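Local coordinates for protein nucleoporin NUP116 (Candida glabrata, PDB 3NF5) that probably serves as a structural component of the nuclear pore complex, this chain being its C-terminal pore-targeting domain, at residues Tyr46-Phe51 and Arg98-Asn103; Glu14-Ser19 and Val41-Tyr46; Cys104-Lys109 and Glu139-Ala144; Leu28-Ile33 and Asp56-Pro61. All coordinates share one frame; numbering follows the deposited sequence.

Contact 1. Residues Tyr46-Phe51 and Arg98-Asn103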
loop_
_atom_site.group_PDB
_atom_site.type_symbol
_atom_site.label_atom_id
_atom_site.label_comp_id
_atom_site.label_asym_id
_atom_site.label_seq_id
_atom_site.Cartn_x
_atom_site.Cartn_y
_atom_site.Cartn_z
ATOM N N TYR A 46 -0.997 -7.978 -2.962
ATOM C CA TYR A 46 0.333 -7.335 -2.888
ATOM C C TYR A 46 0.661 -6.477 -1.664
ATOM O O TYR A 46 1.827 -6.376 -1.317
ATOM C CB TYR A 46 0.599 -6.519 -4.124
ATOM C CG TYR A 46 0.586 -7.340 -5.431
ATOM C CD1 TYR A 46 1.360 -8.493 -5.564
ATOM C CD2 TYR A 46 -0.218 -6.958 -6.505
ATOM C CE1 TYR A 46 1.305 -9.281 -6.797
ATOM C CE2 TYR A 46 -0.296 -7.749 -7.707
ATOM C CZ TYR A 46 0.472 -8.891 -7.834
ATOM O OH TYR A 46 0.432 -9.622 -9.059
ATOM N N GLY A 47 -0.326 -5.862 -1.012
ATOM C CA GLY A 47 0.010 -5.053 0.180
ATOM C C GLY A 47 -1.130 -4.149 0.558
ATOM O O GLY A 47 -2.181 -4.136 -0.088
ATOM N N LYS A 48 -0.901 -3.369 1.607
ATOM C CA LYS A 48 -1.877 -2.381 2.043
ATOM C C LYS A 48 -1.208 -1.211 2.758
ATOM O O LYS A 48 -0.106 -1.316 3.291
ATOM C CB LYS A 48 -2.917 -2.967 2.973
ATOM C CG LYS A 48 -2.438 -3.630 4.271
ATOM C CD LYS A 48 -3.594 -4.154 5.130
ATOM C CE LYS A 48 -3.109 -4.996 6.328
ATOM N NZ LYS A 48 -4.285 -5.298 7.196
ATOM N N ILE A 49 -1.939 -0.109 2.783
ATOM C CA ILE A 49 -1.552 1.026 3.624
ATOM C C ILE A 49 -2.694 1.407 4.590
ATOM O O ILE A 49 -3.882 1.433 4.219
ATOM C CB ILE A 49 -1.092 2.212 2.746
ATOM C CG1 ILE A 49 -0.566 3.347 3.654
ATOM C CG2 ILE A 49 -2.150 2.614 1.808
ATOM C CD1 ILE A 49 0.182 4.442 2.905
ATOM N N GLU A 50 -2.298 1.619 5.843
ATOM C CA GLU A 50 -3.231 1.879 7.004
ATOM C C GLU A 50 -2.731 3.225 7.581
ATOM O O GLU A 50 -1.686 3.292 8.176
ATOM C CB GLU A 50 -3.187 0.742 8.019
ATOM C CG GLU A 50 -3.763 -0.561 7.435
ATOM C CD GLU A 50 -3.326 -1.812 8.154
ATOM O OE1 GLU A 50 -4.090 -2.818 8.128
ATOM O OE2 GLU A 50 -2.216 -1.831 8.700
ATOM N N PHE A 51 -3.453 4.290 7.284
ATOM C CA PHE A 51 -3.114 5.614 7.751
ATOM C C PHE A 51 -3.405 5.707 9.249
ATOM O O PHE A 51 -4.469 5.318 9.710
ATOM C CB PHE A 51 -3.876 6.670 6.970
ATOM C CG PHE A 51 -3.456 6.747 5.565
ATOM C CD1 PHE A 51 -4.091 5.981 4.609
ATOM C CD2 PHE A 51 -2.356 7.480 5.223
ATOM C CE1 PHE A 51 -3.659 6.004 3.306
ATOM C CE2 PHE A 51 -1.889 7.498 3.947
ATOM C CZ PHE A 51 -2.553 6.753 2.967
ATOM N N ARG A 98 1.115 2.853 8.277
ATOM C CA ARG A 98 1.780 1.578 8.418
ATOM C C ARG A 98 1.486 0.931 7.091
ATOM O O ARG A 98 0.268 0.844 6.629
ATOM C CB ARG A 98 1.200 0.751 9.554
ATOM C CG ARG A 98 1.691 -0.676 9.614
ATOM C CD ARG A 98 1.251 -1.450 10.882
ATOM N NE ARG A 98 1.850 -0.939 12.126
ATOM C CZ ARG A 98 1.198 -0.309 13.096
ATOM N NH1 ARG A 98 -0.126 -0.062 13.033
ATOM N NH2 ARG A 98 1.893 0.098 14.148
ATOM N N ILE A 99 2.579 0.456 6.503
ATOM C CA ILE A 99 2.532 -0.241 5.195
ATOM C C ILE A 99 2.925 -1.722 5.319
ATOM O O ILE A 99 3.900 -2.069 6.001
ATOM C CB ILE A 99 3.412 0.522 4.209
ATOM C CG1 ILE A 99 2.882 1.983 4.093
ATOM C CG2 ILE A 99 3.406 -0.240 2.796
ATOM C CD1 ILE A 99 3.632 2.936 3.245
ATOM N N SER A 100 2.125 -2.606 4.732
ATOM C CA SER A 100 2.443 -4.032 4.702
ATOM C C SER A 100 2.600 -4.456 3.209
ATOM O O SER A 100 1.776 -4.105 2.403
ATOM C CB SER A 100 1.336 -4.870 5.362
ATOM O OG SER A 100 1.048 -4.459 6.717
ATOM N N CYS A 101 3.684 -5.149 2.896
ATOM C CA CYS A 101 3.982 -5.703 1.536
ATOM C C CYS A 101 4.082 -7.245 1.631
ATOM O O CYS A 101 4.720 -7.793 2.552
ATOM C CB CYS A 101 5.274 -5.139 1.045
ATOM S SG CYS A 101 5.304 -3.383 0.801
ATOM N N TYR A 102 3.378 -7.941 0.729
ATOM C CA TYR A 102 3.208 -9.393 0.835
ATOM C C TYR A 102 4.148 -10.072 -0.146
ATOM O O TYR A 102 4.493 -9.495 -1.147
ATOM C CB TYR A 102 1.744 -9.759 0.495
ATOM C CG TYR A 102 0.693 -9.015 1.282
ATOM C CD1 TYR A 102 0.859 -8.742 2.635
ATOM C CD2 TYR A 102 -0.514 -8.696 0.698
ATOM C CE1 TYR A 102 -0.150 -8.115 3.361
ATOM C CE2 TYR A 102 -1.557 -8.079 1.401
ATOM C CZ TYR A 102 -1.361 -7.765 2.713
ATOM O OH TYR A 102 -2.390 -7.166 3.378
ATOM N N ASN A 103 4.569 -11.296 0.173
ATOM C CA ASN A 103 5.442 -12.103 -0.702
ATOM C C ASN A 103 6.697 -11.402 -1.147
ATOM O O ASN A 103 7.119 -11.498 -2.325
ATOM C CB ASN A 103 4.616 -12.664 -1.877
ATOM C CG ASN A 103 3.450 -13.462 -1.364
ATOM O OD1 ASN A 103 3.648 -14.284 -0.487
ATOM N ND2 ASN A 103 2.248 -13.150 -1.778
HETATM O O HOH W 1 4.277 -7.418 -2.859
HETATM O O HOH W 2 -0.382 -1.979 6.796
HETATM O O HOH W 3 -2.354 -1.183 11.453
#
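Y102, R98 and K48 lose the most surface where strands 47-51 and 98-101 pair. The Y102 ring lies across the backbone of G47. G47 CA sits over one ring face, 3.8 Å from the centroid of the Y102 ring, a CH-pi contact offset toward the rim. Y102 CG is anti to its carbonyl carbon (chi1 -53°), which swings the ring back over the opposite strand. Under the ring the G47 backbone passes close to S100 O, with G47 CA 3.0 Å from it. The extended K48 chain runs past Y102 OH, its CG, CD and CE all touching it, CG at 3.6 Å. K48 NZ then reaches along its own strand to E50 OE1 at 2.7 Å, a salt bridge on the syn side but well out of the carboxylate plane. The other oxygen, E50 OE2, takes water 3 at 2.8 Å, and that water accepts from R98 NH1. The charged ends of R98 and E50 thus meet through water, while R98 NE forms a salt bridge with E139. A second water links E50 OE2 with S100 OG. On the reverse face I49 and I99 lie side by side, with I49 CG1 3.7 Å from I99 CG1. V70, F72 and V77 cover these two isoleucines. Main-chain bonds run in both directions, including K48 N to S100 O at 2.9 Å. On the other side of strand 47-51, in its pairing with strand 40-43, Y46 and G47 both face N43, a classic beta bulge. The strands 47-51 and 98-101 run at 174° to each other, as central neighbours in the antiparallel sheet of this Nup98-type C-terminal domain.

Contact 2. Residues Glu14-Ser19 and Val41-Tyr46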
loop_
_atom_site.group_PDB
_atom_site.type_symbol
_atom_site.label_atom_id
_atom_site.label_comp_id
_atom_site.label_asym_id
_atom_site.label_seq_id
_atom_site.Cartn_x
_atom_site.Cartn_y
_atom_site.Cartn_z
ATOM N N GLU A 14 -10.590 -6.573 -9.341
ATOM C CA GLU A 14 -10.459 -7.520 -8.271
ATOM C C GLU A 14 -9.316 -6.946 -7.398
ATOM O O GLU A 14 -8.576 -6.012 -7.776
ATOM C CB GLU A 14 -10.102 -8.910 -8.880
ATOM N N ASN A 15 -9.130 -7.499 -6.245
ATOM C CA ASN A 15 -7.917 -7.159 -5.485
ATOM C C ASN A 15 -7.947 -5.854 -4.651
ATOM O O ASN A 15 -7.617 -5.942 -3.455
ATOM C CB ASN A 15 -6.651 -7.158 -6.353
ATOM C CG ASN A 15 -6.529 -8.382 -7.240
ATOM O OD1 ASN A 15 -6.516 -8.266 -8.486
ATOM N ND2 ASN A 15 -6.438 -9.547 -6.619
ATOM N N TYR A 16 -8.312 -4.692 -5.213
ATOM C CA TYR A 16 -8.275 -3.441 -4.386
ATOM C C TYR A 16 -9.487 -3.319 -3.515
ATOM O O TYR A 16 -10.569 -3.688 -3.892
ATOM C CB TYR A 16 -8.158 -2.128 -5.187
ATOM C CG TYR A 16 -6.787 -1.880 -5.672
ATOM C CD1 TYR A 16 -5.869 -1.205 -4.895
ATOM C CD2 TYR A 16 -6.375 -2.344 -6.916
ATOM C CE1 TYR A 16 -4.587 -0.962 -5.325
ATOM C CE2 TYR A 16 -5.047 -2.173 -7.336
ATOM C CZ TYR A 16 -4.177 -1.459 -6.549
ATOM O OH TYR A 16 -2.880 -1.226 -6.931
ATOM N N TYR A 17 -9.279 -2.697 -2.383
ATOM C CA TYR A 17 -10.337 -2.389 -1.482
ATOM C C TYR A 17 -9.961 -1.122 -0.715
ATOM O O TYR A 17 -8.809 -0.777 -0.619
ATOM C CB TYR A 17 -10.640 -3.549 -0.534
ATOM C CG TYR A 17 -9.513 -3.922 0.374
ATOM C CD1 TYR A 17 -9.421 -3.392 1.663
ATOM C CD2 TYR A 17 -8.501 -4.785 -0.048
ATOM C CE1 TYR A 17 -8.367 -3.729 2.513
ATOM C CE2 TYR A 17 -7.474 -5.127 0.778
ATOM C CZ TYR A 17 -7.405 -4.580 2.062
ATOM O OH TYR A 17 -6.399 -4.911 2.873
ATOM N N ILE A 18 -10.984 -0.454 -0.199
ATOM C CA ILE A 18 -10.808 0.762 0.614
ATOM C C ILE A 18 -11.819 0.735 1.763
ATOM O O ILE A 18 -12.966 0.355 1.528
ATOM C CB ILE A 18 -10.985 2.006 -0.247
ATOM C CG1 ILE A 18 -10.509 3.260 0.468
ATOM C CG2 ILE A 18 -12.432 2.177 -0.707
ATOM C CD1 ILE A 18 -10.411 4.497 -0.483
ATOM N N SER A 19 -11.378 1.168 2.954
ATOM C CA SER A 19 -12.193 1.253 4.220
ATOM C C SER A 19 -11.874 2.565 4.911
ATOM O O SER A 19 -10.719 2.897 5.056
ATOM C CB SER A 19 -11.827 0.096 5.130
ATOM O OG SER A 19 -12.496 0.172 6.399
ATOM N N VAL A 41 -6.233 1.437 2.515
ATOM C CA VAL A 41 -6.323 1.162 1.088
ATOM C C VAL A 41 -5.446 -0.078 0.863
ATOM O O VAL A 41 -4.236 -0.018 1.121
ATOM C CB VAL A 41 -5.818 2.338 0.230
ATOM C CG1 VAL A 41 -5.924 2.028 -1.358
ATOM C CG2 VAL A 41 -6.505 3.705 0.604
ATOM N N GLY A 42 -6.002 -1.172 0.321
ATOM C CA GLY A 42 -5.160 -2.337 0.073
ATOM C C GLY A 42 -5.400 -3.043 -1.262
ATOM O O GLY A 42 -6.392 -2.792 -1.974
ATOM N N ASN A 43 -4.484 -3.962 -1.559
ATOM C CA ASN A 43 -4.569 -4.835 -2.682
ATOM C C ASN A 43 -4.324 -6.223 -2.077
ATOM O O ASN A 43 -3.282 -6.466 -1.532
ATOM C CB ASN A 43 -3.509 -4.473 -3.699
ATOM C CG ASN A 43 -3.564 -5.393 -4.928
ATOM O OD1 ASN A 43 -3.668 -6.638 -4.784
ATOM N ND2 ASN A 43 -3.569 -4.801 -6.097
ATOM N N LYS A 44 -5.294 -7.111 -2.158
ATOM C CA LYS A 44 -5.271 -8.385 -1.453
ATOM C C LYS A 44 -4.077 -9.231 -1.817
ATOM O O LYS A 44 -3.571 -9.981 -0.991
ATOM C CB LYS A 44 -6.545 -9.216 -1.770
ATOM C CG LYS A 44 -7.863 -8.657 -1.189
ATOM C CD LYS A 44 -8.111 -9.111 0.245
ATOM C CE LYS A 44 -9.394 -8.498 0.846
ATOM N NZ LYS A 44 -10.663 -8.768 0.046
ATOM N N GLN A 45 -3.643 -9.119 -3.064
ATOM C CA GLN A 45 -2.504 -9.874 -3.571
ATOM C C GLN A 45 -1.137 -9.316 -3.131
ATOM O O GLN A 45 -0.217 -10.109 -2.970
ATOM C CB GLN A 45 -2.501 -9.919 -5.112
ATOM C CG GLN A 45 -3.458 -10.861 -5.783
ATOM C CD GLN A 45 -2.913 -11.275 -7.135
ATOM O OE1 GLN A 45 -2.279 -12.333 -7.254
ATOM N NE2 GLN A 45 -3.037 -10.389 -8.122
ATOM N N TYR A 46 -0.997 -7.978 -2.962
ATOM C CA TYR A 46 0.333 -7.335 -2.888
ATOM C C TYR A 46 0.661 -6.477 -1.664
ATOM O O TYR A 46 1.827 -6.376 -1.317
ATOM C CB TYR A 46 0.599 -6.519 -4.124
ATOM C CG TYR A 46 0.586 -7.340 -5.431
ATOM C CD1 TYR A 46 1.360 -8.493 -5.564
ATOM C CD2 TYR A 46 -0.218 -6.958 -6.505
ATOM C CE1 TYR A 46 1.305 -9.281 -6.797
ATOM C CE2 TYR A 46 -0.296 -7.749 -7.707
ATOM C CZ TYR A 46 0.472 -8.891 -7.834
ATOM O OH TYR A 46 0.432 -9.622 -9.059
#
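Y16 and Y17 come from successive positions on strand 16-19 and lay their rings against opposite faces of strand 41-43. The Y16 ring meets the N43 amide, with the two planes 71° apart. N43 ND2 stands over one face of the Y16 ring, offset toward the rim and 3.3 Å from Y16 CE2. N43 CB lies over the same ring. Y16 OH goes on to bond F72 N. The Y17 ring covers G42, whose CA is 4.0 Å from the centroid of the Y17 ring in a CH-pi contact. Y17 CG lies between its backbone N and carbonyl carbon (chi1 63°), which brings the ring over the neighbouring strand. K44 CE also reaches this ring, 3.9 Å from Y17 CE2. This is the edge of the six-stranded antiparallel sheet, and Y17 N to G42 O (2.9 Å) is one of its rungs. I18 and V41 lie side by side on the Y16 face, next to I65. Past the strand end, K44 N donates to N15 O from above the carbonyl plane. The N15 and N43 side chains lie side by side, pointing the same way, with amide planes 9° apart. N43 OD1 accepts from Q45 N at 3.0 Å, in the carbonyl plane, closing an Asx turn. N15 ND2 lies 3.4 Å from Q45 CG.

Contact 3. Residues Cys104-Lys109 and Glu139-Ala144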
loop_
_atom_site.group_PDB
_atom_site.type_symbol
_atom_site.label_atom_id
_atom_site.label_comp_id
_atom_site.label_asym_id
_atom_site.label_seq_id
_atom_site.Cartn_x
_atom_site.Cartn_y
_atom_site.Cartn_z
ATOM N N CYS A 104 7.333 -10.730 -0.176
ATOM C CA CYS A 104 8.634 -10.178 -0.353
ATOM C C CYS A 104 9.645 -11.235 0.036
ATOM O O CYS A 104 9.691 -11.665 1.175
ATOM C CB CYS A 104 8.809 -8.928 0.506
ATOM S SG CYS A 104 7.753 -7.583 -0.077
ATOM N N TYR A 105 10.464 -11.649 -0.932
ATOM C CA TYR A 105 11.495 -12.709 -0.705
ATOM C C TYR A 105 12.694 -12.321 -1.526
ATOM O O TYR A 105 12.501 -11.803 -2.619
ATOM C CB TYR A 105 10.996 -14.037 -1.228
ATOM C CG TYR A 105 9.845 -14.673 -0.508
ATOM C CD1 TYR A 105 10.021 -15.250 0.732
ATOM C CD2 TYR A 105 8.574 -14.730 -1.093
ATOM C CE1 TYR A 105 8.948 -15.863 1.386
ATOM C CE2 TYR A 105 7.512 -15.319 -0.454
ATOM C CZ TYR A 105 7.689 -15.888 0.782
ATOM O OH TYR A 105 6.614 -16.493 1.404
ATOM N N PRO A 106 13.924 -12.549 -1.011
ATOM C CA PRO A 106 15.094 -12.337 -1.837
ATOM C C PRO A 106 14.978 -13.255 -3.017
ATOM O O PRO A 106 14.270 -14.274 -2.945
ATOM C CB PRO A 106 16.254 -12.791 -0.932
ATOM C CG PRO A 106 15.660 -12.949 0.418
ATOM C CD PRO A 106 14.272 -13.307 0.195
ATOM N N LEU A 107 15.676 -12.896 -4.080
ATOM C CA LEU A 107 15.658 -13.673 -5.306
ATOM C C LEU A 107 17.034 -14.305 -5.544
ATOM O O LEU A 107 18.081 -13.682 -5.278
ATOM C CB LEU A 107 15.266 -12.779 -6.507
ATOM C CG LEU A 107 14.065 -11.838 -6.269
ATOM C CD1 LEU A 107 13.916 -10.886 -7.433
ATOM C CD2 LEU A 107 12.744 -12.621 -6.006
ATOM N N ASP A 108 17.004 -15.541 -6.039
ATOM C CA ASP A 108 18.197 -16.200 -6.654
ATOM C C ASP A 108 18.755 -15.301 -7.752
ATOM O O ASP A 108 18.047 -14.971 -8.694
ATOM C CB ASP A 108 17.823 -17.555 -7.262
ATOM N N LYS A 109 20.016 -14.903 -7.612
ATOM C CA LYS A 109 20.627 -13.931 -8.519
ATOM C C LYS A 109 20.796 -14.425 -9.962
ATOM O O LYS A 109 21.050 -13.602 -10.842
ATOM C CB LYS A 109 21.986 -13.444 -7.982
ATOM C CG LYS A 109 22.389 -12.065 -8.527
ATOM C CD LYS A 109 23.674 -11.510 -7.872
ATOM C CE LYS A 109 24.859 -12.427 -8.087
ATOM N NZ LYS A 109 26.133 -11.661 -8.088
ATOM N N GLU A 139 9.241 -2.377 11.014
ATOM C CA GLU A 139 8.598 -3.015 12.155
ATOM C C GLU A 139 8.887 -4.523 12.133
ATOM O O GLU A 139 9.393 -5.084 13.122
ATOM C CB GLU A 139 7.072 -2.804 12.225
ATOM C CG GLU A 139 6.638 -1.432 12.657
ATOM C CD GLU A 139 5.119 -1.394 13.063
ATOM O OE1 GLU A 139 4.308 -2.134 12.438
ATOM O OE2 GLU A 139 4.783 -0.613 14.029
ATOM N N SER A 140 8.563 -5.199 11.056
ATOM C CA SER A 140 8.776 -6.650 11.035
ATOM C C SER A 140 8.950 -7.242 9.639
ATOM O O SER A 140 8.508 -6.646 8.650
ATOM C CB SER A 140 7.585 -7.322 11.674
ATOM O OG SER A 140 6.421 -7.174 10.865
ATOM N N TYR A 141 9.600 -8.391 9.571
ATOM C CA TYR A 141 9.698 -9.167 8.306
ATOM C C TYR A 141 9.659 -10.644 8.638
ATOM O O TYR A 141 10.487 -11.076 9.430
ATOM C CB TYR A 141 10.992 -8.903 7.573
ATOM C CG TYR A 141 11.117 -9.811 6.357
ATOM C CD1 TYR A 141 10.235 -9.691 5.301
ATOM C CD2 TYR A 141 12.117 -10.791 6.285
ATOM C CE1 TYR A 141 10.316 -10.538 4.188
ATOM C CE2 TYR A 141 12.233 -11.606 5.198
ATOM C CZ TYR A 141 11.325 -11.520 4.150
ATOM O OH TYR A 141 11.434 -12.362 3.021
ATOM N N ASP A 142 8.716 -11.367 8.034
ATOM C CA ASP A 142 8.515 -12.773 8.260
ATOM C C ASP A 142 8.989 -13.567 7.023
ATOM O O ASP A 142 8.333 -13.568 5.968
ATOM C CB ASP A 142 7.065 -13.057 8.541
ATOM C CG ASP A 142 6.801 -14.531 8.804
ATOM O OD1 ASP A 142 7.719 -15.352 8.590
ATOM O OD2 ASP A 142 5.686 -14.858 9.240
ATOM N N PRO A 143 10.152 -14.224 7.148
ATOM C CA PRO A 143 10.738 -15.016 6.062
ATOM C C PRO A 143 9.842 -16.150 5.544
ATOM O O PRO A 143 10.008 -16.616 4.390
ATOM C CB PRO A 143 11.996 -15.617 6.704
ATOM C CG PRO A 143 12.164 -15.001 7.982
ATOM C CD PRO A 143 10.954 -14.292 8.377
ATOM N N ALA A 144 8.950 -16.626 6.396
ATOM C CA ALA A 144 8.047 -17.690 6.015
ATOM C C ALA A 144 6.894 -17.239 5.117
ATOM O O ALA A 144 6.555 -17.925 4.151
ATOM C CB ALA A 144 7.514 -18.364 7.244
#
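The backbones of C104-K109 and E139-A144 stay well apart, the nearest CA pair being Y105 and P143 at 7.2 Å, and two tyrosine side chains bridge the gap. Y141 comes from strand 137-142. Its CG is anti to the backbone N (chi1 175°), which carries the ring out toward the loop. Y141 OH donates to C104 O at 2.6 Å. The hydroxyl approaches at 141° to the C=O and is tilted 25° from the carbonyl plane. C104 O lies at the edge of the Y141 ring, in its plane. C104 CB packs loosely near the same ring, 4.3 Å from Y141 CE1. P106 CD comes within 4.1 Å of Y141 OH. Y105 returns the contact from the loop, its side chain crossing that of Y141 at about a right angle. The Y105 ring turns its edge to the turn at D142-A144. P143 O lies in the ring plane, 3.3 Å from Y105 CE1. Y105 OH is 3.1 Å from A144 O, but whether its proton goes there is not settled. D142 shapes this turn: D142 OD1 accepts from A144 N at 2.8 Å, an Asx turn. P143 N lies over one face of the Y141 ring. Helix 122-132 also packs here, with Y126 meeting the Y141 ring edge-to-face. One short hydroxyl-to-carbonyl bond thus ties the loop to the outermost strand 137-142. P143 O is buried with no hydrogen-bond partner, and the aromatic edge at Y105 CE1 would offset that cost only in part.

Contact 4. Residues Leu28-Ile33 and Asp56-Pro61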
loop_
_atom_site.group_PDB
_atom_site.type_symbol
_atom_site.label_atom_id
_atom_site.label_comp_id
_atom_site.label_asym_id
_atom_site.label_seq_id
_atom_site.Cartn_x
_atom_site.Cartn_y
_atom_site.Cartn_z
ATOM N N LEU A 28 -19.662 11.982 3.373
ATOM C CA LEU A 28 -19.113 12.830 4.433
ATOM C C LEU A 28 -19.242 14.324 4.115
ATOM O O LEU A 28 -18.981 14.762 3.000
ATOM C CB LEU A 28 -17.663 12.482 4.699
ATOM C CG LEU A 28 -17.456 11.085 5.283
ATOM C CD1 LEU A 28 -15.923 10.908 5.480
ATOM C CD2 LEU A 28 -18.236 10.857 6.599
ATOM N N SER A 29 -19.571 15.106 5.119
ATOM C CA SER A 29 -19.556 16.595 4.985
ATOM C C SER A 29 -18.141 17.107 4.773
ATOM O O SER A 29 -17.180 16.364 5.049
ATOM C CB SER A 29 -20.064 17.239 6.239
ATOM O OG SER A 29 -19.126 17.051 7.318
ATOM N N LYS A 30 -17.993 18.369 4.333
ATOM C CA LYS A 30 -16.680 18.952 4.198
ATOM C C LYS A 30 -15.828 18.890 5.456
ATOM O O LYS A 30 -14.616 18.689 5.344
ATOM C CB LYS A 30 -16.731 20.404 3.654
ATOM C CG LYS A 30 -15.429 21.152 3.598
ATOM C CD LYS A 30 -14.772 21.043 2.165
ATOM C CE LYS A 30 -13.690 22.167 1.905
ATOM N NZ LYS A 30 -12.302 21.839 2.394
ATOM N N TYR A 31 -16.424 19.024 6.645
ATOM C CA TYR A 31 -15.655 18.936 7.890
ATOM C C TYR A 31 -15.144 17.508 8.092
ATOM O O TYR A 31 -13.967 17.340 8.364
ATOM C CB TYR A 31 -16.505 19.373 9.106
ATOM C CG TYR A 31 -15.937 19.047 10.487
ATOM C CD1 TYR A 31 -14.876 19.764 11.026
ATOM C CD2 TYR A 31 -16.511 18.057 11.276
ATOM C CE1 TYR A 31 -14.370 19.452 12.315
ATOM C CE2 TYR A 31 -16.010 17.741 12.547
ATOM C CZ TYR A 31 -14.947 18.430 13.056
ATOM O OH TYR A 31 -14.480 18.102 14.334
ATOM N N GLU A 32 -16.012 16.505 7.931
ATOM C CA GLU A 32 -15.617 15.136 8.196
ATOM C C GLU A 32 -14.621 14.557 7.171
ATOM O O GLU A 32 -13.745 13.746 7.557
ATOM C CB GLU A 32 -16.826 14.203 8.356
ATOM C CG GLU A 32 -17.682 14.559 9.618
ATOM C CD GLU A 32 -16.985 14.280 10.975
ATOM O OE1 GLU A 32 -15.976 13.479 11.015
ATOM O OE2 GLU A 32 -17.497 14.841 12.014
ATOM N N ILE A 33 -14.769 14.934 5.886
ATOM C CA ILE A 33 -13.861 14.454 4.820
ATOM C C ILE A 33 -12.421 14.990 5.002
ATOM O O ILE A 33 -11.495 14.412 4.432
ATOM C CB ILE A 33 -14.420 14.759 3.406
ATOM C CG1 ILE A 33 -13.729 13.919 2.316
ATOM C CG2 ILE A 33 -14.281 16.237 3.054
ATOM C CD1 ILE A 33 -14.134 12.410 2.267
ATOM N N ASP A 56 -7.014 14.099 5.263
ATOM C CA ASP A 56 -7.879 15.083 4.597
ATOM C C ASP A 56 -8.079 14.668 3.166
ATOM O O ASP A 56 -7.166 14.800 2.358
ATOM C CB ASP A 56 -7.200 16.471 4.686
ATOM C CG ASP A 56 -7.963 17.551 3.968
ATOM O OD1 ASP A 56 -9.035 17.268 3.407
ATOM O OD2 ASP A 56 -7.497 18.713 3.972
ATOM N N LEU A 57 -9.214 14.083 2.841
ATOM C CA LEU A 57 -9.510 13.727 1.449
ATOM C C LEU A 57 -10.258 14.813 0.605
ATOM O O LEU A 57 -10.822 14.489 -0.473
ATOM C CB LEU A 57 -10.276 12.412 1.441
ATOM C CG LEU A 57 -9.618 11.171 2.079
ATOM C CD1 LEU A 57 -10.616 10.022 1.947
ATOM C CD2 LEU A 57 -8.322 10.902 1.339
ATOM N N SER A 58 -10.274 16.083 1.050
ATOM C CA SER A 58 -11.088 17.096 0.377
ATOM C C SER A 58 -10.595 17.178 -1.031
ATOM O O SER A 58 -9.398 17.197 -1.210
ATOM C CB SER A 58 -10.897 18.529 0.930
ATOM O OG SER A 58 -10.795 18.618 2.315
ATOM N N ASP A 59 -11.510 17.235 -1.990
ATOM C CA ASP A 59 -11.202 17.514 -3.397
ATOM C C ASP A 59 -10.571 16.354 -4.173
ATOM O O ASP A 59 -10.612 16.349 -5.414
ATOM C CB ASP A 59 -10.285 18.744 -3.511
ATOM N N ILE A 60 -10.060 15.351 -3.472
ATOM C CA ILE A 60 -9.551 14.143 -4.098
ATOM C C ILE A 60 -10.691 13.338 -4.700
ATOM O O ILE A 60 -11.623 12.975 -3.974
ATOM C CB ILE A 60 -8.868 13.277 -3.079
ATOM C CG1 ILE A 60 -7.664 14.028 -2.507
ATOM C CG2 ILE A 60 -8.437 11.948 -3.718
ATOM C CD1 ILE A 60 -6.748 13.128 -1.654
ATOM N N PRO A 61 -10.650 13.067 -6.026
ATOM C CA PRO A 61 -11.710 12.226 -6.600
ATOM C C PRO A 61 -11.604 10.819 -6.053
ATOM O O PRO A 61 -10.598 10.141 -6.257
ATOM C CB PRO A 61 -11.431 12.239 -8.102
ATOM C CG PRO A 61 -10.572 13.431 -8.333
ATOM C CD PRO A 61 -9.788 13.639 -7.062
#
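One backbone bond, L57 N to I33 O, is the one hydrogen bond between a short helix and a loop. It is 2.8 Å long, from L57 N to I33 O, with the donor tilted 17° from the carbonyl plane. I33 O belongs to a short, weakly bonded helix of about residues 30-33. S29 caps the start of that helix, its OG accepting from E32 N. The side chains of I33 and L57 cross at about a right angle. I33 CG1 is anti to the backbone N (chi1 -163°) and sits 3.9 Å from L57 CB, with I33 CD1 against the same carbon. L57 also packs on L93 of another loop. On the solvent side K30 bends over toward S58, where K30 NZ is 3.6 Å from S58 OG. That is not a bond; K30 NZ donates instead to Q34 OE1. D56 OD1 accepts from S58 N at 2.9 Å, an Asx turn. A type II turn, L57 to I60, overlaps it. K30 NZ stays 5.7 Å from D56 OD1, so attraction between these charges would be weak at this surface. The polar grip across the contact therefore rests on the main chain, with I33 and L57 giving the apolar part.

Overall arrangement
Contacts 1, 2 and 3 all reach the six-stranded antiparallel sheet, ordered 16-19, 40-43, 47-51, 97-101, 147-152, 137-142. Contact 2 lies at one edge, contact 1 in the middle and contact 3 at the other edge. Contacts 1 and 2 have centres about 9 Å apart and share Y46; a probable hydrogen bond from I49 N to V41 O (2.8 Å) joins them. Contact 3 is about 14 Å from contact 1, centre to centre, and the R98 NE to E139 OE1 salt bridge (2.8 Å) spans the two. Contact 4 lies off the sheet, about 37 Å from contact 3 between centres, on the opposite side of the chain's centre. Its segments alternate along the chain with those of contacts 1 and 2.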